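PDB 5DXF: trehalose-6-phosphate phosphatase from Candida albicans, which belongs to glycosyltransferase family 20 of the GT-B clan, whose characteristic fold pairs two Rossmann-like domains. Local coordinates for residues 331-335 with 424-429; 360-364 with 486-490; 349-353 with 367-371. All coordinates share one frame; numbering follows the deposited sequence.

Interaction 1: 331-335 with 424-429; sequences KKLIV and VADLAL
L333 and D426 are joined by two hydrogen bonds, one to the aspartate carboxylate and one between backbones. The amide of L333 donates to the carboxylate of D426, N to OD2 3.0 Å, and the oxygen uses its anti lone pair for this bond, whose angle at the hydrogen is 159°. In return the carbonyl of L333 receives D426 N at 2.9 Å from its O, and more weakly L427 N. D426 thus pairs with both the N-H and the C=O of L333, once through its carboxylate and once through its own amide. Further along, V335 N reaches L427 O at 3.2 Å, part of an isolated parallel bridge between I334 and L427.

Apolar groups fill both sides. I334 and L427 lie side by side, their CD1 atoms 3.8 Å apart, and I334 CG2 also faces L429 CB. V335 places CG2 beside its own backbone N, anti to the carbonyl carbon, and this branch packs on A425 CB (3.8 Å). L333 CD2 touches V424 CG1.

Helix 317-327 backs V424, strand 367-374 pairs with the other edge of 332-335, and strand 455-458 flanks 427-429. The contact therefore joins the two three-stranded parallel sheets at strands 332-339 and 428-430, in an order consistent with a Rossmann-like domain.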
loop_
_atom_site.group_PDB
_atom_site.type_symbol
_atom_site.label_atom_id
_atom_site.label_comp_id
_atom_site.label_asym_id
_atom_site.label_seq_id
_atom_site.Cartn_x
_atom_site.Cartn_y
_atom_site.Cartn_z
ATOM N N LYS A 331 -4.062 -12.234 -29.057
ATOM C CA LYS A 331 -3.378 -11.042 -28.560
ATOM C C LYS A 331 -2.711 -11.276 -27.206
ATOM O O LYS A 331 -3.149 -12.117 -26.423
ATOM C CB LYS A 331 -4.358 -9.869 -28.462
ATOM C CG LYS A 331 -4.866 -9.387 -29.808
ATOM C CD LYS A 331 -5.871 -8.258 -29.668
ATOM C CE LYS A 331 -6.271 -7.729 -31.033
ATOM N NZ LYS A 331 -5.081 -7.275 -31.803
ATOM N N LYS A 332 -1.644 -10.523 -26.945
ATOM C CA LYS A 332 -0.921 -10.608 -25.679
ATOM C C LYS A 332 -1.359 -9.484 -24.743
ATOM O O LYS A 332 -1.419 -8.320 -25.145
ATOM C CB LYS A 332 0.590 -10.543 -25.915
ATOM C CG LYS A 332 1.146 -11.649 -26.808
ATOM C CD LYS A 332 1.117 -13.008 -26.118
ATOM C CE LYS A 332 1.787 -14.084 -26.969
ATOM N NZ LYS A 332 1.752 -15.429 -26.320
ATOM N N LEU A 333 -1.653 -9.832 -23.494
ATOM C CA LEU A 333 -2.246 -8.880 -22.558
ATOM C C LEU A 333 -1.305 -8.446 -21.435
ATOM O O LEU A 333 -0.804 -9.274 -20.671
ATOM C CB LEU A 333 -3.520 -9.472 -21.951
ATOM C CG LEU A 333 -4.859 -9.041 -22.559
ATOM C CD1 LEU A 333 -4.723 -8.694 -24.038
ATOM C CD2 LEU A 333 -5.921 -10.111 -22.343
ATOM N N ILE A 334 -1.077 -7.138 -21.342
ATOM C CA ILE A 334 -0.361 -6.557 -20.214
ATOM C C ILE A 334 -1.386 -5.922 -19.282
ATOM O O ILE A 334 -2.160 -5.058 -19.703
ATOM C CB ILE A 334 0.676 -5.504 -20.665
ATOM C CG1 ILE A 334 1.449 -6.006 -21.886
ATOM C CG2 ILE A 334 1.626 -5.162 -19.526
ATOM C CD1 ILE A 334 2.595 -5.105 -22.302
ATOM N N VAL A 335 -1.402 -6.359 -18.025
ATOM C CA VAL A 335 -2.407 -5.902 -17.070
ATOM C C VAL A 335 -1.783 -5.323 -15.805
ATOM O O VAL A 335 -0.921 -5.949 -15.182
ATOM C CB VAL A 335 -3.359 -7.049 -16.674
ATOM C CG1 VAL A 335 -4.371 -6.572 -15.637
ATOM C CG2 VAL A 335 -4.065 -7.592 -17.902
ATOM N N VAL A 424 -5.791 -13.695 -16.648
ATOM C CA VAL A 424 -5.695 -13.723 -18.109
ATOM C C VAL A 424 -4.415 -13.033 -18.588
ATOM O O VAL A 424 -4.001 -13.193 -19.736
ATOM C CB VAL A 424 -6.917 -13.041 -18.788
ATOM C CG1 VAL A 424 -6.976 -13.369 -20.285
ATOM C CG2 VAL A 424 -8.218 -13.457 -18.114
ATOM N N ALA A 425 -3.782 -12.274 -17.700
ATOM C CA ALA A 425 -2.602 -11.496 -18.067
ATOM C C ALA A 425 -1.446 -12.355 -18.578
ATOM O O ALA A 425 -1.097 -13.373 -17.976
ATOM C CB ALA A 425 -2.143 -10.668 -16.887
ATOM N N ASP A 426 -0.871 -11.956 -19.703
ATOM C CA ASP A 426 0.336 -12.566 -20.204
ATOM C C ASP A 426 1.558 -11.827 -19.668
ATOM O O ASP A 426 2.677 -12.297 -19.772
ATOM C CB ASP A 426 0.335 -12.566 -21.732
ATOM C CG ASP A 426 -0.828 -13.354 -22.319
ATOM O OD1 ASP A 426 -0.838 -14.599 -22.212
ATOM O OD2 ASP A 426 -1.732 -12.723 -22.896
ATOM N N LEU A 427 1.323 -10.654 -19.096
ATOM C CA LEU A 427 2.385 -9.852 -18.510
ATOM C C LEU A 427 1.881 -9.002 -17.359
ATOM O O LEU A 427 0.737 -8.596 -17.336
ATOM C CB LEU A 427 3.001 -8.944 -19.567
ATOM C CG LEU A 427 4.479 -8.598 -19.451
ATOM C CD1 LEU A 427 4.764 -7.258 -20.083
ATOM C CD2 LEU A 427 4.955 -8.604 -18.017
ATOM N N ALA A 428 2.753 -8.721 -16.414
ATOM C CA ALA A 428 2.476 -7.755 -15.392
ATOM C C ALA A 428 3.631 -6.786 -15.428
ATOM O O ALA A 428 4.765 -7.197 -15.541
ATOM C CB ALA A 428 2.384 -8.422 -14.045
ATOM N N LEU A 429 3.341 -5.498 -15.363
ATOM C CA LEU A 429 4.397 -4.487 -15.366
ATOM C C LEU A 429 4.206 -3.508 -14.212
ATOM O O LEU A 429 3.223 -2.769 -14.167
ATOM C CB LEU A 429 4.435 -3.735 -16.706
ATOM C CG LEU A 429 5.550 -2.707 -16.930
ATOM C CD1 LEU A 429 6.896 -3.272 -16.501
ATOM C CD2 LEU A 429 5.593 -2.267 -18.394
#

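Interaction 2: 360-364 with 486-490; sequences YPEWR and NDALM
The Y360 ring lies against the side-chain amide of N486, stacked, the two planes 3° apart. N486 CG sits 3.4 Å from Y360 CE1, while CB of the asparagine covers the phenol end of the same face, a CH-pi contact 3.8 Å from the ring centroid. N486 turns CG anti to the backbone N, which carries the amide off the helix and across the tyrosine.

The oxygen of that amide also serves the tryptophan. W363 NE1 donates to N486 OD1 at 3.1 Å, a bent bond of 136° in which the acceptor is tilted out of the indole plane. Ring and amide planes stand at 80°, so N486 is held between a stacked phenol and an indole N-H, which together limit rotation of its amide.

The benzo part of the indole receives the next turn of the helix. L489 CD1 sits almost on the normal of the six-membered ring, 3.6 Å from its centroid, and L489 CB meets CZ2. M490, bent at its second torsion, brings SD to the ring edge in a Met-aromatic contact, with CE 3.5 Å from W363 CZ2. That methyl also adjoins E362 OE1.

The segment 360-364, between helix 346-359 and strand 367-374, is thereby fastened to the C-terminal end of helix 478-489 at the protein surface. F356 of helix 346-359 meets the W363 ring and touches both N486 and L489, so that helix takes part in the same cluster.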
loop_
_atom_site.group_PDB
_atom_site.type_symbol
_atom_site.label_atom_id
_atom_site.label_comp_id
_atom_site.label_asym_id
_atom_site.label_seq_id
_atom_site.Cartn_x
_atom_site.Cartn_y
_atom_site.Cartn_z
ATOM N N TYR A 360 9.531 -2.596 -31.925
ATOM C CA TYR A 360 9.164 -3.923 -32.411
ATOM C C TYR A 360 7.867 -3.919 -33.214
ATOM O O TYR A 360 6.777 -3.935 -32.642
ATOM C CB TYR A 360 9.048 -4.896 -31.235
ATOM C CG TYR A 360 10.276 -4.921 -30.355
ATOM C CD1 TYR A 360 11.379 -5.693 -30.693
ATOM C CD2 TYR A 360 10.336 -4.164 -29.192
ATOM C CE1 TYR A 360 12.507 -5.715 -29.894
ATOM C CE2 TYR A 360 11.459 -4.180 -28.387
ATOM C CZ TYR A 360 12.541 -4.957 -28.742
ATOM O OH TYR A 360 13.660 -4.977 -27.943
ATOM N N PRO A 361 7.989 -3.902 -34.551
ATOM C CA PRO A 361 6.849 -3.994 -35.470
ATOM C C PRO A 361 6.127 -5.332 -35.347
ATOM O O PRO A 361 4.955 -5.442 -35.702
ATOM C CB PRO A 361 7.495 -3.855 -36.854
ATOM C CG PRO A 361 8.819 -3.218 -36.604
ATOM C CD PRO A 361 9.261 -3.725 -35.271
ATOM N N GLU A 362 6.841 -6.336 -34.850
ATOM C CA GLU A 362 6.300 -7.676 -34.666
ATOM C C GLU A 362 5.164 -7.709 -33.649
ATOM O O GLU A 362 4.243 -8.521 -33.758
ATOM C CB GLU A 362 7.414 -8.626 -34.225
ATOM C CG GLU A 362 8.339 -8.008 -33.187
ATOM C CD GLU A 362 9.377 -8.979 -32.667
ATOM O OE1 GLU A 362 9.114 -10.199 -32.682
ATOM O OE2 GLU A 362 10.458 -8.518 -32.243
ATOM N N TRP A 363 5.232 -6.823 -32.662
ATOM C CA TRP A 363 4.271 -6.825 -31.566
ATOM C C TRP A 363 3.150 -5.807 -31.758
ATOM O O TRP A 363 2.209 -5.758 -30.967
ATOM C CB TRP A 363 4.987 -6.573 -30.241
ATOM C CG TRP A 363 5.853 -7.717 -29.816
ATOM C CD1 TRP A 363 7.214 -7.783 -29.878
ATOM C CD2 TRP A 363 5.414 -8.968 -29.272
ATOM N NE1 TRP A 363 7.650 -8.995 -29.401
ATOM C CE2 TRP A 363 6.565 -9.741 -29.023
ATOM C CE3 TRP A 363 4.162 -9.510 -28.972
ATOM C CZ2 TRP A 363 6.500 -11.024 -28.486
ATOM C CZ3 TRP A 363 4.099 -10.782 -28.438
ATOM C CH2 TRP A 363 5.260 -11.526 -28.201
ATOM N N ARG A 364 3.252 -4.996 -32.804
ATOM C CA ARG A 364 2.151 -4.119 -33.178
ATOM C C ARG A 364 0.963 -4.989 -33.585
ATOM O O ARG A 364 1.150 -6.114 -34.051
ATOM C CB ARG A 364 2.564 -3.173 -34.307
ATOM C CG ARG A 364 3.731 -2.269 -33.935
ATOM C CD ARG A 364 4.271 -1.492 -35.124
ATOM N NE ARG A 364 5.546 -0.856 -34.802
ATOM C CZ ARG A 364 6.304 -0.203 -35.677
ATOM N NH1 ARG A 364 5.921 -0.092 -36.942
ATOM N NH2 ARG A 364 7.450 0.340 -35.286
ATOM N N ASN A 486 9.956 -6.933 -24.415
ATOM C CA ASN A 486 10.211 -7.860 -25.515
ATOM C C ASN A 486 10.832 -9.168 -25.021
ATOM O O ASN A 486 10.428 -10.252 -25.447
ATOM C CB ASN A 486 11.113 -7.218 -26.571
ATOM C CG ASN A 486 11.402 -8.153 -27.735
ATOM O OD1 ASN A 486 10.549 -8.373 -28.596
ATOM N ND2 ASN A 486 12.610 -8.707 -27.765
ATOM N N ASP A 487 11.806 -9.060 -24.121
ATOM C CA ASP A 487 12.476 -10.235 -23.564
ATOM C C ASP A 487 11.522 -11.135 -22.784
ATOM O O ASP A 487 11.586 -12.359 -22.893
ATOM C CB ASP A 487 13.627 -9.813 -22.653
ATOM C CG ASP A 487 14.849 -9.362 -23.425
ATOM O OD1 ASP A 487 14.759 -9.216 -24.662
ATOM O OD2 ASP A 487 15.903 -9.147 -22.789
ATOM N N ALA A 488 10.646 -10.521 -21.996
ATOM C CA ALA A 488 9.719 -11.256 -21.146
ATOM C C ALA A 488 8.634 -11.934 -21.968
ATOM O O ALA A 488 8.198 -13.038 -21.640
ATOM C CB ALA A 488 9.099 -10.330 -20.116
ATOM N N LEU A 489 8.198 -11.273 -23.035
ATOM C CA LEU A 489 7.197 -11.862 -23.916
ATOM C C LEU A 489 7.759 -13.059 -24.682
ATOM O O LEU A 489 7.016 -13.961 -25.070
ATOM C CB LEU A 489 6.660 -10.821 -24.898
ATOM C CG LEU A 489 5.766 -9.730 -24.311
ATOM C CD1 LEU A 489 5.162 -8.889 -25.423
ATOM C CD2 LEU A 489 4.678 -10.338 -23.440
ATOM N N MET A 490 9.072 -13.068 -24.892
ATOM C CA MET A 490 9.711 -14.112 -25.685
ATOM C C MET A 490 10.376 -15.193 -24.839
ATOM O O MET A 490 11.128 -16.018 -25.361
ATOM C CB MET A 490 10.747 -13.499 -26.631
ATOM C CG MET A 490 10.149 -12.784 -27.830
ATOM S SD MET A 490 8.957 -13.810 -28.713
ATOM C CE MET A 490 8.861 -12.947 -30.279
#

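Interaction 3: 349-353 with 367-371; sequences KLEGF and VVLIQ
The amine of K349 is gripped by several groups, one of them Q371, whose OE1 lies 2.9 Å from K349 NZ. The donor approaches the amide oxygen well off the C=O direction, at 117°, and is tilted from the carbonyl plane. D338 OD2 forms a salt bridge with K349 NZ and accepts a bond from Q371 NE2, so lysine, glutamine and aspartate close a ring of polar contacts, and L429 O adds a weak hydrogen bond to the amine. K349 is extended through its first two torsions and then bends (chi3 -52°), which turns NZ toward the glutamine.

One turn along, the contact becomes apolar. L369 extends its CD1 over one face of the F353 ring, 3.9 Å from the centroid, and CB of the leucine adds contacts at CE2 and CZ. V367 CG1 approaches F353 CE1 at 3.9 Å, and on the other flank L369 CD2 meets L350 CD2 at 4.1 Å.

Helix 349-353 runs antiparallel to strand 367-371, at 175° with axes 11.2 Å apart, as within the beta-alpha-beta crossover that leads from strand 332-339 through helix 346-359 to strand 367-374. The chemistry is divided: greasy side chains seat the helix on the sheet, while the buried amine and amide bond to each other and to D338, whose carboxylate probably offsets the lysine charge.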
loop_
_atom_site.group_PDB
_atom_site.type_symbol
_atom_site.label_atom_id
_atom_site.label_comp_id
_atom_site.label_asym_id
_atom_site.label_seq_id
_atom_site.Cartn_x
_atom_site.Cartn_y
_atom_site.Cartn_z
ATOM N N LYS A 349 5.471 3.699 -17.345
ATOM C CA LYS A 349 4.955 2.479 -17.953
ATOM C C LYS A 349 4.480 2.747 -19.377
ATOM O O LYS A 349 4.787 1.989 -20.299
ATOM C CB LYS A 349 3.810 1.906 -17.117
ATOM C CG LYS A 349 3.247 0.595 -17.641
ATOM C CD LYS A 349 2.013 0.169 -16.858
ATOM C CE LYS A 349 2.275 0.171 -15.359
ATOM N NZ LYS A 349 1.121 -0.379 -14.593
ATOM N N LEU A 350 3.739 3.836 -19.549
ATOM C CA LEU A 350 3.197 4.198 -20.853
ATOM C C LEU A 350 4.290 4.629 -21.829
ATOM O O LEU A 350 4.215 4.333 -23.022
ATOM C CB LEU A 350 2.161 5.311 -20.704
ATOM C CG LEU A 350 0.924 4.943 -19.886
ATOM C CD1 LEU A 350 0.003 6.141 -19.751
ATOM C CD2 LEU A 350 0.191 3.766 -20.512
ATOM N N GLU A 351 5.302 5.327 -21.322
ATOM C CA GLU A 351 6.422 5.744 -22.157
ATOM C C GLU A 351 7.222 4.530 -22.621
ATOM O O GLU A 351 7.542 4.398 -23.807
ATOM C CB GLU A 351 7.316 6.730 -21.403
ATOM C CG GLU A 351 6.814 8.166 -21.467
ATOM C CD GLU A 351 7.388 9.044 -20.374
ATOM O OE1 GLU A 351 7.118 10.265 -20.392
ATOM O OE2 GLU A 351 8.099 8.516 -19.494
ATOM N N GLY A 352 7.524 3.638 -21.683
ATOM C CA GLY A 352 8.206 2.400 -22.011
ATOM C C GLY A 352 7.417 1.564 -23.002
ATOM O O GLY A 352 7.990 0.938 -23.895
ATOM N N PHE A 353 6.094 1.560 -22.850
ATOM C CA PHE A 353 5.219 0.804 -23.740
ATOM C C PHE A 353 5.232 1.388 -25.144
ATOM O O PHE A 353 5.266 0.653 -26.134
ATOM C CB PHE A 353 3.789 0.775 -23.200
ATOM C CG PHE A 353 2.824 0.028 -24.078
ATOM C CD1 PHE A 353 3.134 -1.240 -24.549
ATOM C CD2 PHE A 353 1.602 0.583 -24.419
ATOM C CE1 PHE A 353 2.246 -1.933 -25.354
ATOM C CE2 PHE A 353 0.710 -0.106 -25.220
ATOM C CZ PHE A 353 1.032 -1.365 -25.688
ATOM N N VAL A 367 -0.312 -6.579 -29.169
ATOM C CA VAL A 367 -0.150 -6.317 -27.741
ATOM C C VAL A 367 -1.138 -5.279 -27.235
ATOM O O VAL A 367 -1.221 -4.171 -27.765
ATOM C CB VAL A 367 1.274 -5.845 -27.406
ATOM C CG1 VAL A 367 1.437 -5.691 -25.902
ATOM C CG2 VAL A 367 2.286 -6.827 -27.940
ATOM N N VAL A 368 -1.885 -5.646 -26.200
ATOM C CA VAL A 368 -2.839 -4.735 -25.583
ATOM C C VAL A 368 -2.474 -4.472 -24.126
ATOM O O VAL A 368 -2.324 -5.405 -23.337
ATOM C CB VAL A 368 -4.275 -5.282 -25.656
ATOM C CG1 VAL A 368 -5.222 -4.388 -24.870
ATOM C CG2 VAL A 368 -4.722 -5.401 -27.107
ATOM N N LEU A 369 -2.322 -3.197 -23.781
ATOM C CA LEU A 369 -2.038 -2.798 -22.407
ATOM C C LEU A 369 -3.330 -2.397 -21.703
ATOM O O LEU A 369 -3.994 -1.444 -22.110
ATOM C CB LEU A 369 -1.025 -1.645 -22.374
ATOM C CG LEU A 369 -0.503 -1.153 -21.018
ATOM C CD1 LEU A 369 0.939 -0.685 -21.134
ATOM C CD2 LEU A 369 -1.366 -0.026 -20.474
ATOM N N ILE A 370 -3.688 -3.127 -20.651
ATOM C CA ILE A 370 -4.874 -2.803 -19.867
ATOM C C ILE A 370 -4.480 -2.177 -18.536
ATOM O O ILE A 370 -3.844 -2.820 -17.699
ATOM C CB ILE A 370 -5.747 -4.049 -19.610
ATOM C CG1 ILE A 370 -6.287 -4.592 -20.933
ATOM C CG2 ILE A 370 -6.892 -3.712 -18.662
ATOM C CD1 ILE A 370 -6.865 -5.982 -20.834
ATOM N N GLN A 371 -4.854 -0.913 -18.354
ATOM C CA GLN A 371 -4.567 -0.195 -17.118
ATOM C C GLN A 371 -5.857 0.224 -16.420
ATOM O O GLN A 371 -6.664 0.963 -16.984
ATOM C CB GLN A 371 -3.699 1.038 -17.396
ATOM C CG GLN A 371 -3.212 1.751 -16.142
ATOM C CD GLN A 371 -2.205 0.931 -15.362
ATOM O OE1 GLN A 371 -1.432 0.165 -15.938
ATOM N NE2 GLN A 371 -2.210 1.083 -14.043
#

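In the fold
Going from the N terminus, strand 332-339 opens interaction 1, whose loop is closed only at 424-429. Interaction 3 nests within that loop, closing the short path from helix 346-359 to the adjacent strand 367-374. Interaction 2 starts inside both loops, at 360-364, and ends beyond them at 486-490, so it crosses each. Backbone pairing of 332 and 334 with 368 and 370 makes interactions 1 and 3 neighbours in one sheet, and K332 packs on W363 to bring interactions 1 and 2 together. Between them, the three tie the two three-stranded parallel sheets, joined through strands 332-339 and 428-430, the crossover helix and helix 478-489 into one unit, consistent with a Rossmann-like domain of a GT-B fold.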